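Local coordinates for putative agmatine deiminase (Streptococcus mutans, PDB 2EWO), which probably hydrolyses agmatine to N-carbamoylputrescine and ammonia, at residues W38-V52 / R348-I362. Numbering follows the deposited sequence.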
loop_
_atom_site.group_PDB
_atom_site.type_symbol
_atom_site.label_atom_id
_atom_site.label_comp_id
_atom_site.label_asym_id
_atom_site.label_seq_id
_atom_site.Cartn_x
_atom_site.Cartn_y
_atom_site.Cartn_z
ATOM N N TRP A 38 15.598 8.018 -8.057
ATOM C CA TRP A 38 15.969 7.461 -9.349
ATOM C C TRP A 38 15.189 8.070 -10.505
ATOM O O TRP A 38 13.961 8.138 -10.480
ATOM C CB TRP A 38 15.790 5.943 -9.334
ATOM C CG TRP A 38 16.423 5.279 -8.136
ATOM C CD1 TRP A 38 15.800 4.906 -6.984
ATOM C CD2 TRP A 38 17.804 4.919 -7.977
ATOM N NE1 TRP A 38 16.701 4.333 -6.120
ATOM C CE2 TRP A 38 17.938 4.328 -6.704
ATOM C CE3 TRP A 38 18.939 5.041 -8.786
ATOM C CZ2 TRP A 38 19.161 3.856 -6.220
ATOM C CZ3 TRP A 38 20.158 4.571 -8.303
ATOM C CH2 TRP A 38 20.257 3.985 -7.030
ATOM N N ARG A 39 15.917 8.505 -11.531
ATOM C CA ARG A 39 15.294 9.133 -12.686
ATOM C C ARG A 39 14.524 8.155 -13.540
ATOM O O ARG A 39 14.743 6.949 -13.476
ATOM C CB ARG A 39 16.349 9.827 -13.539
ATOM C CG ARG A 39 17.236 8.883 -14.330
ATOM C CD ARG A 39 18.364 9.651 -15.013
ATOM N NE ARG A 39 19.175 8.785 -15.858
ATOM C CZ ARG A 39 18.904 8.530 -17.130
ATOM N NH1 ARG A 39 17.848 9.077 -17.715
ATOM N NH2 ARG A 39 19.686 7.712 -17.809
ATOM N N LEU A 40 13.620 8.702 -14.340
ATOM C CA LEU A 40 12.798 7.908 -15.237
ATOM C C LEU A 40 12.120 6.722 -14.549
ATOM O O LEU A 40 12.299 5.572 -14.949
ATOM C CB LEU A 40 13.642 7.413 -16.421
ATOM C CG LEU A 40 14.042 8.411 -17.518
ATOM C CD1 LEU A 40 12.788 9.044 -18.116
ATOM C CD2 LEU A 40 14.949 9.475 -16.948
ATOM N N GLY A 41 11.343 7.003 -13.513
ATOM C CA GLY A 41 10.644 5.943 -12.808
ATOM C C GLY A 41 11.525 4.833 -12.273
ATOM O O GLY A 41 11.017 3.810 -11.813
ATOM N N ALA A 42 12.838 5.043 -12.324
ATOM C CA ALA A 42 13.821 4.071 -11.844
ATOM C C ALA A 42 14.035 2.907 -12.814
ATOM O O ALA A 42 14.818 1.981 -12.541
ATOM C CB ALA A 42 13.415 3.539 -10.467
ATOM N N LYS A 43 13.341 2.960 -13.948
ATOM C CA LYS A 43 13.462 1.907 -14.949
ATOM C C LYS A 43 14.926 1.642 -15.322
ATOM O O LYS A 43 15.350 0.486 -15.380
ATOM C CB LYS A 43 12.643 2.262 -16.187
ATOM C CG LYS A 43 11.211 2.635 -15.865
ATOM C CD LYS A 43 10.568 1.641 -14.902
ATOM C CE LYS A 43 10.427 0.262 -15.509
ATOM N NZ LYS A 43 9.898 -0.708 -14.528
ATOM N N PRO A 44 15.714 2.706 -15.580
ATOM C CA PRO A 44 17.121 2.542 -15.938
ATOM C C PRO A 44 17.878 1.867 -14.819
ATOM O O PRO A 44 18.543 0.859 -15.028
ATOM C CB PRO A 44 17.607 3.973 -16.137
ATOM C CG PRO A 44 16.413 4.677 -16.607
ATOM C CD PRO A 44 15.327 4.122 -15.698
ATOM N N ALA A 45 17.776 2.429 -13.624
ATOM C CA ALA A 45 18.486 1.879 -12.481
ATOM C C ALA A 45 18.128 0.417 -12.288
ATOM O O ALA A 45 18.978 -0.394 -11.900
ATOM C CB ALA A 45 18.146 2.675 -11.222
ATOM N N GLN A 46 16.868 0.082 -12.551
ATOM C CA GLN A 46 16.427 -1.301 -12.401
ATOM C C GLN A 46 17.223 -2.224 -13.315
ATOM O O GLN A 46 17.762 -3.252 -12.879
ATOM C CB GLN A 46 14.918 -1.415 -12.673
ATOM C CG GLN A 46 14.094 -1.037 -11.456
ATOM C CD GLN A 46 12.634 -0.792 -11.753
ATOM O OE1 GLN A 46 11.821 -0.716 -10.833
ATOM N NE2 GLN A 46 12.290 -0.652 -13.029
ATOM N N LYS A 47 17.306 -1.841 -14.584
ATOM C CA LYS A 47 18.054 -2.618 -15.561
ATOM C C LYS A 47 19.508 -2.711 -15.109
ATOM O O LYS A 47 20.165 -3.732 -15.287
ATOM C CB LYS A 47 17.983 -1.953 -16.933
ATOM C CG LYS A 47 18.531 -2.830 -18.030
ATOM C CD LYS A 47 18.719 -2.071 -19.317
ATOM C CE LYS A 47 19.425 -2.957 -20.327
ATOM N NZ LYS A 47 20.706 -3.501 -19.769
ATOM N N ALA A 48 20.002 -1.630 -14.522
ATOM C CA ALA A 48 21.364 -1.592 -14.037
ATOM C C ALA A 48 21.498 -2.582 -12.892
ATOM O O ALA A 48 22.549 -3.192 -12.701
ATOM C CB ALA A 48 21.711 -0.189 -13.568
ATOM N N PHE A 49 20.430 -2.733 -12.115
ATOM C CA PHE A 49 20.455 -3.673 -10.998
ATOM C C PHE A 49 20.335 -5.094 -11.534
ATOM O O PHE A 49 20.985 -6.018 -11.036
ATOM C CB PHE A 49 19.313 -3.386 -10.030
ATOM C CG PHE A 49 19.706 -2.528 -8.861
ATOM C CD1 PHE A 49 20.115 -1.212 -9.043
ATOM C CD2 PHE A 49 19.632 -3.034 -7.564
ATOM C CE1 PHE A 49 20.438 -0.413 -7.945
ATOM C CE2 PHE A 49 19.953 -2.245 -6.460
ATOM C CZ PHE A 49 20.355 -0.933 -6.650
ATOM N N LEU A 50 19.498 -5.255 -12.555
ATOM C CA LEU A 50 19.283 -6.546 -13.197
ATOM C C LEU A 50 20.620 -7.147 -13.638
ATOM O O LEU A 50 20.905 -8.320 -13.377
ATOM C CB LEU A 50 18.381 -6.371 -14.417
ATOM C CG LEU A 50 17.944 -7.678 -15.067
ATOM C CD1 LEU A 50 16.992 -8.391 -14.105
ATOM C CD2 LEU A 50 17.264 -7.407 -16.411
ATOM N N GLU A 51 21.433 -6.334 -14.315
ATOM C CA GLU A 51 22.741 -6.772 -14.795
ATOM C C GLU A 51 23.625 -7.131 -13.614
ATOM O O GLU A 51 24.025 -8.284 -13.473
ATOM C CB GLU A 51 23.442 -5.676 -15.614
ATOM C CG GLU A 51 22.599 -5.040 -16.718
ATOM C CD GLU A 51 23.367 -3.991 -17.541
ATOM O OE1 GLU A 51 24.129 -3.179 -16.953
ATOM O OE2 GLU A 51 23.188 -3.970 -18.782
ATOM N N VAL A 52 23.921 -6.155 -12.760
ATOM C CA VAL A 52 24.780 -6.408 -11.603
ATOM C C VAL A 52 24.360 -7.677 -10.873
ATOM O O VAL A 52 25.160 -8.302 -10.165
ATOM C CB VAL A 52 24.756 -5.238 -10.609
ATOM C CG1 VAL A 52 23.378 -5.082 -10.029
ATOM C CG2 VAL A 52 25.784 -5.475 -9.512
ATOM N N ARG A 348 27.911 -1.755 -16.402
ATOM C CA ARG A 348 27.610 -0.332 -16.471
ATOM C C ARG A 348 26.742 0.105 -15.287
ATOM O O ARG A 348 25.558 0.426 -15.453
ATOM C CB ARG A 348 26.881 -0.023 -17.777
ATOM C CG ARG A 348 27.580 -0.562 -18.999
ATOM C CD ARG A 348 28.838 0.218 -19.284
ATOM N NE ARG A 348 28.540 1.516 -19.866
ATOM C CZ ARG A 348 29.453 2.289 -20.438
ATOM N NH1 ARG A 348 30.716 1.881 -20.492
ATOM N NH2 ARG A 348 29.100 3.454 -20.963
ATOM N N THR A 349 27.335 0.111 -14.095
ATOM C CA THR A 349 26.621 0.498 -12.876
ATOM C C THR A 349 26.707 2.007 -12.660
ATOM O O THR A 349 26.655 2.515 -11.536
ATOM C CB THR A 349 27.188 -0.251 -11.640
ATOM O OG1 THR A 349 28.568 0.088 -11.452
ATOM C CG2 THR A 349 27.070 -1.755 -11.840
ATOM N N GLU A 350 26.836 2.715 -13.772
ATOM C CA GLU A 350 26.918 4.163 -13.773
ATOM C C GLU A 350 25.529 4.735 -13.494
ATOM O O GLU A 350 25.393 5.765 -12.836
ATOM C CB GLU A 350 27.404 4.636 -15.142
ATOM C CG GLU A 350 26.679 3.927 -16.273
ATOM C CD GLU A 350 26.434 4.816 -17.459
ATOM O OE1 GLU A 350 26.056 5.992 -17.246
ATOM O OE2 GLU A 350 26.596 4.335 -18.603
ATOM N N GLU A 351 24.502 4.054 -14.000
ATOM C CA GLU A 351 23.116 4.491 -13.827
ATOM C C GLU A 351 22.673 4.500 -12.356
ATOM O O GLU A 351 21.741 5.219 -11.983
ATOM C CB GLU A 351 22.178 3.593 -14.639
ATOM C CG GLU A 351 20.776 4.161 -14.784
ATOM C CD GLU A 351 20.737 5.367 -15.702
ATOM O OE1 GLU A 351 21.662 5.494 -16.534
ATOM O OE2 GLU A 351 19.787 6.177 -15.602
ATOM N N ILE A 352 23.337 3.697 -11.527
ATOM C CA ILE A 352 23.001 3.642 -10.111
ATOM C C ILE A 352 23.906 4.603 -9.349
ATOM O O ILE A 352 23.633 4.966 -8.199
ATOM C CB ILE A 352 23.155 2.206 -9.519
ATOM C CG1 ILE A 352 24.611 1.896 -9.209
ATOM C CG2 ILE A 352 22.648 1.170 -10.497
ATOM C CD1 ILE A 352 24.747 0.656 -8.372
ATOM N N ALA A 353 24.992 5.014 -9.994
ATOM C CA ALA A 353 25.918 5.952 -9.374
ATOM C C ALA A 353 25.247 7.320 -9.340
ATOM O O ALA A 353 25.710 8.234 -8.662
ATOM C CB ALA A 353 27.212 6.020 -10.165
ATOM N N TYR A 354 24.153 7.452 -10.086
ATOM C CA TYR A 354 23.397 8.696 -10.106
ATOM C C TYR A 354 22.498 8.748 -8.867
ATOM O O TYR A 354 21.833 9.755 -8.608
ATOM C CB TYR A 354 22.519 8.785 -11.356
ATOM C CG TYR A 354 23.269 8.919 -12.662
ATOM C CD1 TYR A 354 24.326 9.820 -12.793
ATOM C CD2 TYR A 354 22.888 8.186 -13.788
ATOM C CE1 TYR A 354 24.983 9.989 -14.011
ATOM C CE2 TYR A 354 23.539 8.349 -15.013
ATOM C CZ TYR A 354 24.584 9.253 -15.114
ATOM O OH TYR A 354 25.236 9.435 -16.308
ATOM N N GLY A 355 22.481 7.652 -8.113
ATOM C CA GLY A 355 21.659 7.576 -6.920
ATOM C C GLY A 355 22.476 7.727 -5.658
ATOM O O GLY A 355 21.931 7.745 -4.557
ATOM N N GLY A 356 23.790 7.836 -5.824
ATOM C CA GLY A 356 24.667 7.994 -4.680
ATOM C C GLY A 356 25.063 6.669 -4.068
ATOM O O GLY A 356 24.570 6.307 -3.005
ATOM N N GLY A 357 25.961 5.953 -4.741
ATOM C CA GLY A 357 26.426 4.665 -4.261
ATOM C C GLY A 357 26.537 3.692 -5.417
ATOM O O GLY A 357 25.818 3.842 -6.410
ATOM N N ASN A 358 27.428 2.705 -5.304
ATOM C CA ASN A 358 27.598 1.718 -6.373
ATOM C C ASN A 358 27.475 0.263 -5.950
ATOM O O ASN A 358 27.116 -0.040 -4.815
ATOM C CB ASN A 358 28.938 1.912 -7.097
ATOM C CG ASN A 358 28.765 2.450 -8.522
ATOM O OD1 ASN A 358 28.294 3.573 -8.725
ATOM N ND2 ASN A 358 29.145 1.644 -9.511
ATOM N N ILE A 359 27.791 -0.622 -6.896
ATOM C CA ILE A 359 27.707 -2.077 -6.732
ATOM C C ILE A 359 27.844 -2.593 -5.313
ATOM O O ILE A 359 27.101 -3.489 -4.909
ATOM C CB ILE A 359 28.752 -2.810 -7.606
ATOM C CG1 ILE A 359 28.663 -2.320 -9.051
ATOM C CG2 ILE A 359 28.476 -4.299 -7.589
ATOM C CD1 ILE A 359 29.750 -2.845 -9.944
ATOM N N HIS A 360 28.766 -2.031 -4.596
ATOM C CA HIS A 360 28.982 -2.482 -3.213
ATOM C C HIS A 360 27.829 -2.012 -2.322
ATOM O O HIS A 360 27.284 -2.781 -1.521
ATOM C CB HIS A 360 30.294 -1.900 -2.672
ATOM C CG HIS A 360 30.741 -2.544 -1.356
ATOM N ND1 HIS A 360 30.834 -3.924 -1.203
ATOM C CD2 HIS A 360 31.111 -2.007 -0.162
ATOM C CE1 HIS A 360 31.241 -4.177 0.028
ATOM N NE2 HIS A 360 31.410 -3.045 0.662
ATOM N N CYS A 361 27.484 -0.754 -2.498
ATOM C CA CYS A 361 26.429 -0.101 -1.711
ATOM C C CYS A 361 25.049 -0.754 -1.929
ATOM O O CYS A 361 24.091 -0.486 -1.193
ATOM C CB CYS A 361 26.316 1.374 -2.108
ATOM S SG CYS A 361 27.617 2.447 -1.320
ATOM N N ILE A 362 24.936 -1.623 -2.935
ATOM C CA ILE A 362 23.628 -2.253 -3.257
ATOM C C ILE A 362 23.616 -3.784 -3.092
ATOM O O ILE A 362 22.656 -4.463 -3.486
ATOM C CB ILE A 362 23.215 -1.970 -4.704
ATOM C CG1 ILE A 362 24.125 -2.641 -5.733
ATOM C CG2 ILE A 362 23.221 -0.482 -5.048
ATOM C CD1 ILE A 362 23.594 -2.531 -7.164
HETATM O O HOH W 1 18.992 7.192 -11.591
#
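Glu351 OE2 is held in a salt bridge by Arg39, with NH2 at 2.7 Å and NE equally near, while the second carboxylate oxygen, OE1, receives a weak hydrogen bond from the same NH2 (3.2 Å). The guanidinium and carboxylate planes are turned 59° apart, so the pair is not a flat two-pronged match. Arg39 runs extended from CG to NE, whereas Glu351 first leaves its backbone with CG anti to the backbone N (chi1 -166°) and then bends at chi2, which lays its CG and CD against Pro44 CB in the first turn of helix 43-57. A water weakly bonded to Arg39 N and Glu351 O adds a second polar link.

Beyond this outer polar edge the contact is largely apolar. Ile352 sends CG2 to Ala48 CB (3.5 Å) and to the CE1 corner of the Phe49 ring, while Trp38 brings CZ3 at its ring edge to Ile352 CA (3.5 Å). The same indole carbon lies 3.6 Å from Gly355 CA. Ile362 covers one face of Phe49 in a CH-pi contact, its CD1 3.7 Å from the ring centroid and 14° off the normal. Val52 ends the row, its CG2 packing on Ile359 CG2 (3.5 Å).

Trp38 NE1 is hydrogen-bonded to Asp95 OD1, and Arg39 also touches Glu285. The contact joins helix 43-57 and the loop leading into it to the weakly bonded short helix 350-353 and the glycine-rich loop after it; Phe49 and Val52 also pack on Met29 of strand 24-29, and Ile359 reaches Ile319 and Pro321 of strand 317-321.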